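Local coordinates for protein cytolethal distending toxin subunit B (Escherichia coli, PDB 2F1N) that nicks DNA as the DNase I-like endonuclease subunit of a tripartite toxin, very probably causing the DNA damage that arrests intoxicated cells at G2/M, at residues A204-S209 with V230-S235; N179-G184 with D222-G227. All coordinates share one frame; numbering follows the deposited sequence.

Strand 222-228 ties the two contacts together: it is the partner of strand 179-183 in interaction 2, has strand 205-208 on its other side, and runs on into the loop of interaction 1. Glu206 N and Ile208 N bond to the carbonyls of Ala226 and Ala224, so the two contacts meet directly, with centres about 9 Å apart. Interaction 2 lies in the buried middle of the sheet and is built from regular main-chain pairing and apolar side chains. The centre of interaction 1 lies farther out, about 17 Å from the centre of the chain, where a loop without regular pairing is held by one carboxylate and one aromatic ring.

Interaction 1: residues A204-S209 with V230-S235; sequences ASEIIS and VAFRPS
Glu206 and Phe232 carry a contact at the rim of the DNase I-like alpha/beta sandwich, where strand 205-208, the outermost of its sheet, meets the loop that leads from strand 222-228 to strand 237-241 of the second sheet. The main chain of Glu206 is paired with Ala226 in the neighbouring strand, while its carboxylate reaches across to a loop amide that lies outside that pairing. Ser235 N donates to Glu206 OE2 at 2.9 Å with an angle of 155° at the hydrogen, approaching the syn side but 28° out of the carboxylate plane. A second, weak bond runs from the same N-H to Glu206 OE1 at 3.4 Å. The chain gets there because CG sits between the backbone N and the carbonyl carbon (chi1 59°) and is extended beyond; glutamate thus supplies both the length and the acceptor. Two further loop amides, those of Val230 and Ala231, are taken by the side-chain oxygen of Asn228, and Ser205 OG bonds to Val201 O. The ring of Phe232 is flanked by peptide groups: Ser205 N lies over the centre of one face, 3.8 Å above the plane of the Phe232 ring, and on the opposite face Pro234 N, a nitrogen without a hydrogen to satisfy, sits toward the rim. Glu206 lies at the ring edge, its CG 3.6 Å from Phe232 CZ, with the carboxylate turned nearly perpendicular to the ring. Beyond the ring, Glu206 OE1 rests 3.4 Å from Pro234 CA.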
ATOM      1  N   ALA A 204      18.955   1.189   5.764  1.00 17.26           N
ATOM      2  CA  ALA A 204      18.537   0.843   4.414  1.00 16.93           C
ATOM      3  C   ALA A 204      17.120   1.349   4.072  1.00 15.32           C
ATOM      4  O   ALA A 204      16.587   1.005   3.016  1.00 13.89           O
ATOM      5  CB  ALA A 204      18.610  -0.710   4.218  1.00 17.15           C
ATOM      6  N   SER A 205      16.576   2.232   4.905  1.00 14.89           N
ATOM      7  CA  SER A 205      15.258   2.753   4.644  1.00 15.54           C
ATOM      8  C   SER A 205      15.045   4.121   5.272  1.00 15.49           C
ATOM      9  O   SER A 205      15.861   4.611   6.062  1.00 16.93           O
ATOM     10  CB  SER A 205      14.185   1.778   5.193  1.00 13.67           C
ATOM     11  OG  SER A 205      14.335   1.679   6.597  1.00 16.05           O
ATOM     12  N   GLU A 206      13.927   4.743   4.930  1.00 15.98           N
ATOM     13  CA  GLU A 206      13.514   5.990   5.583  1.00 16.72           C
ATOM     14  C   GLU A 206      12.004   5.932   5.754  1.00 16.64           C
ATOM     15  O   GLU A 206      11.280   5.407   4.894  1.00 16.24           O
ATOM     16  CB  GLU A 206      13.915   7.201   4.706  1.00 17.51           C
ATOM     17  CG  GLU A 206      13.322   7.192   3.319  1.00 20.71           C
ATOM     18  CD  GLU A 206      13.858   8.297   2.415  1.00 28.30           C
ATOM     19  OE1 GLU A 206      14.666   9.125   2.893  1.00 34.18           O
ATOM     20  OE2 GLU A 206      13.425   8.337   1.233  1.00 34.12           O
ATOM     21  N   ILE A 207      11.532   6.471   6.864  1.00 16.48           N
ATOM     22  CA  ILE A 207      10.089   6.537   7.092  1.00 15.85           C
ATOM     23  C   ILE A 207       9.603   7.875   6.562  1.00 16.82           C
ATOM     24  O   ILE A 207      10.196   8.900   6.865  1.00 17.44           O
ATOM     25  CB  ILE A 207       9.794   6.322   8.577  1.00 16.36           C
ATOM     26  CG1 ILE A 207      10.222   4.881   8.981  1.00 16.15           C
ATOM     27  CG2 ILE A 207       8.319   6.541   8.858  1.00 17.05           C
ATOM     28  CD1 ILE A 207      10.002   4.565  10.423  1.00 22.27           C
ATOM     29  N   ILE A 208       8.549   7.864   5.742  1.00 15.61           N
ATOM     30  CA  ILE A 208       7.976   9.105   5.192  1.00 16.52           C
ATOM     31  C   ILE A 208       6.568   9.253   5.758  1.00 16.31           C
ATOM     32  O   ILE A 208       5.658   8.531   5.369  1.00 16.65           O
ATOM     33  CB  ILE A 208       7.998   9.065   3.626  1.00 16.44           C
ATOM     34  CG1 ILE A 208       9.393   8.703   3.130  1.00 20.81           C
ATOM     35  CG2 ILE A 208       7.568  10.414   2.976  1.00 16.42           C
ATOM     36  CD1 ILE A 208       9.384   8.060   1.775  1.00 27.86           C
ATOM     37  N   SER A 209       6.380  10.209   6.665  1.00 16.15           N
ATOM     38  CA  SER A 209       5.108  10.326   7.393  1.00 16.72           C
ATOM     39  C   SER A 209       4.651  11.756   7.397  1.00 16.73           C
ATOM     40  O   SER A 209       5.487  12.673   7.357  1.00 16.81           O
ATOM     41  CB  SER A 209       5.230   9.818   8.837  1.00 16.92           C
ATOM     42  OG  SER A 209       6.333  10.433   9.465  1.00 21.64           O
ATOM     43  N   VAL A 230      20.072  -3.258  -1.029  1.00 16.57           N
ATOM     44  CA  VAL A 230      21.523  -3.326  -1.323  1.00 19.97           C
ATOM     45  C   VAL A 230      22.184  -1.971  -1.365  1.00 21.51           C
ATOM     46  O   VAL A 230      23.356  -1.836  -0.937  1.00 22.40           O
ATOM     47  CB  VAL A 230      21.883  -4.227  -2.511  1.00 21.08           C
ATOM     48  CG1 VAL A 230      21.559  -5.668  -2.145  1.00 22.13           C
ATOM     49  CG2 VAL A 230      21.153  -3.860  -3.679  1.00 22.39           C
ATOM     50  N   ALA A 231      21.471  -0.966  -1.845  1.00 21.14           N
ATOM     51  CA  ALA A 231      22.066   0.368  -1.884  1.00 24.67           C
ATOM     52  C   ALA A 231      21.032   1.453  -1.731  1.00 23.79           C
ATOM     53  O   ALA A 231      20.464   1.924  -2.693  1.00 25.08           O
ATOM     54  CB  ALA A 231      22.878   0.582  -3.158  1.00 25.55           C
ATOM     55  N   PHE A 232      20.853   1.863  -0.500  1.00 25.02           N
ATOM     56  CA  PHE A 232      19.886   2.871  -0.170  1.00 26.56           C
ATOM     57  C   PHE A 232      20.458   4.277  -0.267  1.00 28.05           C
ATOM     58  O   PHE A 232      21.501   4.564   0.316  1.00 28.45           O
ATOM     59  CB  PHE A 232      19.373   2.660   1.246  1.00 26.15           C
ATOM     60  CG  PHE A 232      18.328   3.651   1.635  1.00 27.20           C
ATOM     61  CD1 PHE A 232      17.124   3.699   0.940  1.00 26.78           C
ATOM     62  CD2 PHE A 232      18.565   4.583   2.651  1.00 29.49           C
ATOM     63  CE1 PHE A 232      16.153   4.646   1.265  1.00 27.35           C
ATOM     64  CE2 PHE A 232      17.583   5.529   2.973  1.00 27.03           C
ATOM     65  CZ  PHE A 232      16.392   5.553   2.291  1.00 25.83           C
ATOM     66  N   ARG A 233      19.733   5.165  -0.936  1.00 29.51           N
ATOM     67  CA  ARG A 233      19.984   6.599  -0.799  1.00 31.95           C
ATOM     68  C   ARG A 233      18.659   7.300  -0.511  1.00 32.02           C
ATOM     69  O   ARG A 233      17.657   7.032  -1.186  1.00 32.07           O
ATOM     70  CB  ARG A 233      20.619   7.195  -2.061  1.00 33.04           C
ATOM     71  CG  ARG A 233      22.082   6.777  -2.313  1.00 37.51           C
ATOM     72  CD  ARG A 233      22.200   5.622  -3.303  1.00 44.62           C
ATOM     73  NE  ARG A 233      23.570   5.334  -3.744  1.00 48.90           N
ATOM     74  CZ  ARG A 233      23.877   4.416  -4.661  1.00 51.86           C
ATOM     75  NH1 ARG A 233      22.917   3.703  -5.251  1.00 53.02           N
ATOM     76  NH2 ARG A 233      25.144   4.209  -5.003  1.00 53.27           N
ATOM     77  N   PRO A 234      18.647   8.160   0.501  1.00 32.90           N
ATOM     78  CA  PRO A 234      17.434   8.890   0.883  1.00 33.17           C
ATOM     79  C   PRO A 234      16.793   9.595  -0.312  1.00 32.99           C
ATOM     80  O   PRO A 234      17.505  10.108  -1.174  1.00 32.80           O
ATOM     81  CB  PRO A 234      17.953   9.916   1.884  1.00 33.97           C
ATOM     82  CG  PRO A 234      19.170   9.326   2.436  1.00 33.91           C
ATOM     83  CD  PRO A 234      19.792   8.489   1.373  1.00 32.97           C
ATOM     84  N   SER A 235      15.464   9.574  -0.366  1.00 32.44           N
ATOM     85  CA  SER A 235      14.705  10.157  -1.475  1.00 32.25           C
ATOM     86  C   SER A 235      14.052  11.459  -1.007  1.00 30.83           C
ATOM     87  O   SER A 235      13.667  11.584   0.160  1.00 31.67           O
ATOM     88  CB  SER A 235      13.619   9.186  -1.952  1.00 32.50           C
ATOM     89  OG  SER A 235      14.113   8.287  -2.931  1.00 34.25           O
TER

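Interaction 2: residues N179-G184 with D222-G227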
ATOM      1  N   ASN A 179      14.059  -0.542  -5.754  1.00 13.82           N
ATOM      2  CA  ASN A 179      13.614   0.422  -4.767  1.00 13.26           C
ATOM      3  C   ASN A 179      12.225   0.032  -4.330  1.00 13.91           C
ATOM      4  O   ASN A 179      11.357  -0.090  -5.165  1.00 16.14           O
ATOM      5  CB  ASN A 179      13.586   1.823  -5.370  1.00 14.07           C
ATOM      6  CG  ASN A 179      14.994   2.305  -5.729  1.00 17.76           C
ATOM      7  OD1 ASN A 179      15.860   2.322  -4.883  1.00 20.73           O
ATOM      8  ND2 ASN A 179      15.210   2.676  -6.991  1.00 22.11           N
ATOM      9  N   TRP A 180      12.038  -0.159  -3.030  1.00 12.13           N
ATOM     10  CA  TRP A 180      10.715  -0.591  -2.526  1.00 11.53           C
ATOM     11  C   TRP A 180      10.063   0.442  -1.625  1.00 10.25           C
ATOM     12  O   TRP A 180      10.746   1.265  -0.968  1.00 10.10           O
ATOM     13  CB  TRP A 180      10.809  -1.948  -1.837  1.00  9.93           C
ATOM     14  CG  TRP A 180      11.939  -2.164  -0.853  1.00 12.38           C
ATOM     15  CD1 TRP A 180      13.120  -2.799  -1.123  1.00 10.48           C
ATOM     16  CD2 TRP A 180      11.983  -1.815   0.543  1.00 10.38           C
ATOM     17  NE1 TRP A 180      13.889  -2.874   0.012  1.00 13.29           N
ATOM     18  CE2 TRP A 180      13.219  -2.301   1.055  1.00 12.37           C
ATOM     19  CE3 TRP A 180      11.080  -1.174   1.444  1.00 11.80           C
ATOM     20  CZ2 TRP A 180      13.615  -2.139   2.403  1.00 13.65           C
ATOM     21  CZ3 TRP A 180      11.473  -1.025   2.802  1.00  9.73           C
ATOM     22  CH2 TRP A 180      12.718  -1.522   3.266  1.00 14.56           C
ATOM     23  N   MET A 181       8.717   0.406  -1.576  1.00  9.83           N
ATOM     24  CA  MET A 181       7.998   1.306  -0.702  1.00 10.12           C
ATOM     25  C   MET A 181       6.869   0.508  -0.074  1.00  9.71           C
ATOM     26  O   MET A 181       6.136  -0.143  -0.793  1.00 10.70           O
ATOM     27  CB  MET A 181       7.411   2.490  -1.468  1.00 10.96           C
ATOM     28  CG  MET A 181       6.833   3.483  -0.478  1.00 14.31           C
ATOM     29  SD  MET A 181       6.065   4.940  -1.204  1.00 21.75           S
ATOM     30  CE  MET A 181       7.423   5.616  -2.154  1.00 18.32           C
ATOM     31  N   ILE A 182       6.781   0.556   1.247  1.00  9.85           N
ATOM     32  CA  ILE A 182       5.668  -0.096   1.959  1.00  9.54           C
ATOM     33  C   ILE A 182       4.697   1.009   2.415  1.00 11.02           C
ATOM     34  O   ILE A 182       5.073   1.923   3.168  1.00 13.24           O
ATOM     35  CB  ILE A 182       6.191  -0.851   3.194  1.00 10.85           C
ATOM     36  CG1 ILE A 182       7.380  -1.790   2.842  1.00 10.90           C
ATOM     37  CG2 ILE A 182       5.005  -1.642   3.807  1.00 11.18           C
ATOM     38  CD1 ILE A 182       8.131  -2.370   4.058  1.00 12.83           C
ATOM     39  N   LEU A 183       3.443   0.921   1.986  1.00 10.41           N
ATOM     40  CA  LEU A 183       2.442   1.959   2.275  1.00 10.86           C
ATOM     41  C   LEU A 183       1.385   1.284   3.115  1.00 10.74           C
ATOM     42  O   LEU A 183       0.877   0.233   2.731  1.00 12.99           O
ATOM     43  CB  LEU A 183       1.784   2.383   0.962  1.00 10.56           C
ATOM     44  CG  LEU A 183       2.695   3.188   0.020  1.00 13.34           C
ATOM     45  CD1 LEU A 183       2.341   2.956  -1.490  1.00 12.79           C
ATOM     46  CD2 LEU A 183       2.498   4.662   0.392  1.00 13.80           C
ATOM     47  N   GLY A 184       1.089   1.819   4.267  1.00 10.92           N
ATOM     48  CA  GLY A 184       0.016   1.171   5.000  1.00 12.53           C
ATOM     49  C   GLY A 184      -0.286   1.726   6.335  1.00 12.22           C
ATOM     50  O   GLY A 184       0.184   2.827   6.682  1.00 10.86           O
ATOM     51  N   ASP A 222      -0.723   5.916   9.548  1.00 13.32           N
ATOM     52  CA  ASP A 222      -0.750   5.562   8.114  1.00 13.11           C
ATOM     53  C   ASP A 222       0.349   6.362   7.430  1.00 12.11           C
ATOM     54  O   ASP A 222       0.306   7.597   7.416  1.00 13.50           O
ATOM     55  CB  ASP A 222      -2.103   5.966   7.522  1.00 13.67           C
ATOM     56  CG  ASP A 222      -3.246   5.330   8.235  1.00 15.36           C
ATOM     57  OD1 ASP A 222      -3.474   4.114   7.961  1.00 15.82           O
ATOM     58  OD2 ASP A 222      -3.955   5.915   9.130  1.00 16.67           O
ATOM     59  N   TYR A 223       1.290   5.668   6.821  1.00 11.69           N
ATOM     60  CA  TYR A 223       2.412   6.369   6.214  1.00 11.90           C
ATOM     61  C   TYR A 223       3.196   5.399   5.347  1.00 11.45           C
ATOM     62  O   TYR A 223       2.666   4.335   4.985  1.00 12.24           O
ATOM     63  CB  TYR A 223       3.257   7.045   7.341  1.00 12.75           C
ATOM     64  CG  TYR A 223       3.628   6.167   8.507  1.00 11.16           C
ATOM     65  CD1 TYR A 223       4.803   5.411   8.489  1.00 12.32           C
ATOM     66  CD2 TYR A 223       2.831   6.128   9.681  1.00 11.38           C
ATOM     67  CE1 TYR A 223       5.158   4.588   9.596  1.00 12.48           C
ATOM     68  CE2 TYR A 223       3.146   5.286  10.787  1.00 11.29           C
ATOM     69  CZ  TYR A 223       4.307   4.549  10.739  1.00 11.90           C
ATOM     70  OH  TYR A 223       4.621   3.752  11.788  1.00 13.11           O
ATOM     71  N   ALA A 224       4.435   5.756   4.988  1.00 10.97           N
ATOM     72  CA  ALA A 224       5.230   4.954   4.038  1.00 11.70           C
ATOM     73  C   ALA A 224       6.630   4.679   4.559  1.00 11.79           C
ATOM     74  O   ALA A 224       7.184   5.495   5.307  1.00 12.49           O
ATOM     75  CB  ALA A 224       5.317   5.618   2.651  1.00 12.51           C
ATOM     76  N   VAL A 225       7.207   3.535   4.155  1.00 10.66           N
ATOM     77  CA  VAL A 225       8.633   3.250   4.421  1.00 12.03           C
ATOM     78  C   VAL A 225       9.260   2.980   3.071  1.00 12.52           C
ATOM     79  O   VAL A 225       8.851   2.049   2.396  1.00 11.98           O
ATOM     80  CB  VAL A 225       8.819   2.015   5.365  1.00 11.37           C
ATOM     81  CG1 VAL A 225      10.331   1.788   5.645  1.00 14.20           C
ATOM     82  CG2 VAL A 225       7.994   2.147   6.670  1.00 13.00           C
ATOM     83  N   ALA A 226      10.248   3.784   2.663  1.00 12.75           N
ATOM     84  CA  ALA A 226      10.952   3.591   1.390  1.00 12.45           C
ATOM     85  C   ALA A 226      12.308   2.972   1.693  1.00 12.61           C
ATOM     86  O   ALA A 226      12.929   3.295   2.715  1.00 13.82           O
ATOM     87  CB  ALA A 226      11.165   4.963   0.661  1.00 13.54           C
ATOM     88  N   GLY A 227      12.741   2.042   0.847  1.00 10.88           N
ATOM     89  CA  GLY A 227      14.005   1.402   1.123  1.00 11.65           C
ATOM     90  C   GLY A 227      14.652   0.750  -0.081  1.00 11.75           C
ATOM     91  O   GLY A 227      14.088   0.738  -1.171  1.00 11.85           O
TER
HETATM   92  O   HOH W   1      14.365   3.541  -2.036  1.00 33.96           O
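Trp180 lays its indole flat over Gly227, whose CA stands 3.6 Å from the centre of the six-membered ring and only 3° off its normal, a CH-pi contact. With chi1 at 46° the indole swings back across the neighbouring strand, and glycine suits the spot because a CB there would run into Trp180 CH2. On the same face Val225 CG1 touches Trp180 CZ3 at 4.2 Å, and Ile182 lies beside Val225; helix 156-168 covers Trp180 and Ile182. On the other face the small Ala224 accepts two larger neighbours, its CB meeting Leu183 CD2 at 3.7 Å and Met181 SD at 4.0 Å.

Between these faces runs an antiparallel pair of inner strands, part of the six-stranded sheet of the DNase I-like alpha/beta sandwich. Hydrogen-bonded pairs Trp180-Gly227, Ile182-Val225 and Gly184-Tyr223 alternate with the non-hydrogen-bonded pairs Met181-Ala226 and Leu183-Ala224. Ile182 N to Val225 O, at 2.8 Å, is nearly straight. At the Gly184 end the two bonds, Gly184 N to Tyr223 O and Tyr223 N to Gly184 O, lengthen to 3.1 Å, and the fully extended backbone of Gly184 would press a CB against the preceding carbonyl.

Polar groups gather toward the two ends of the pair. Asp222 OD2 accepts bonds from Thr214 OG1 and His254 ND1, an aspartate-histidine pair consistent with the one in the active site of DNase I relatives. Tyr223 stacks on Phe186 and bonds through OH to the carbonyl of Arg188, where the nuclear localization signal starts. At the opposite end Trp180 NE1 is taken by Ser229 OG. Asn179 is held through ND2 by Asp12 OD2 and through OD1 by Asn228 ND2; a water adds weak bonds to Asn179 OD1 and, at 2.9 Å, to Gly227 O.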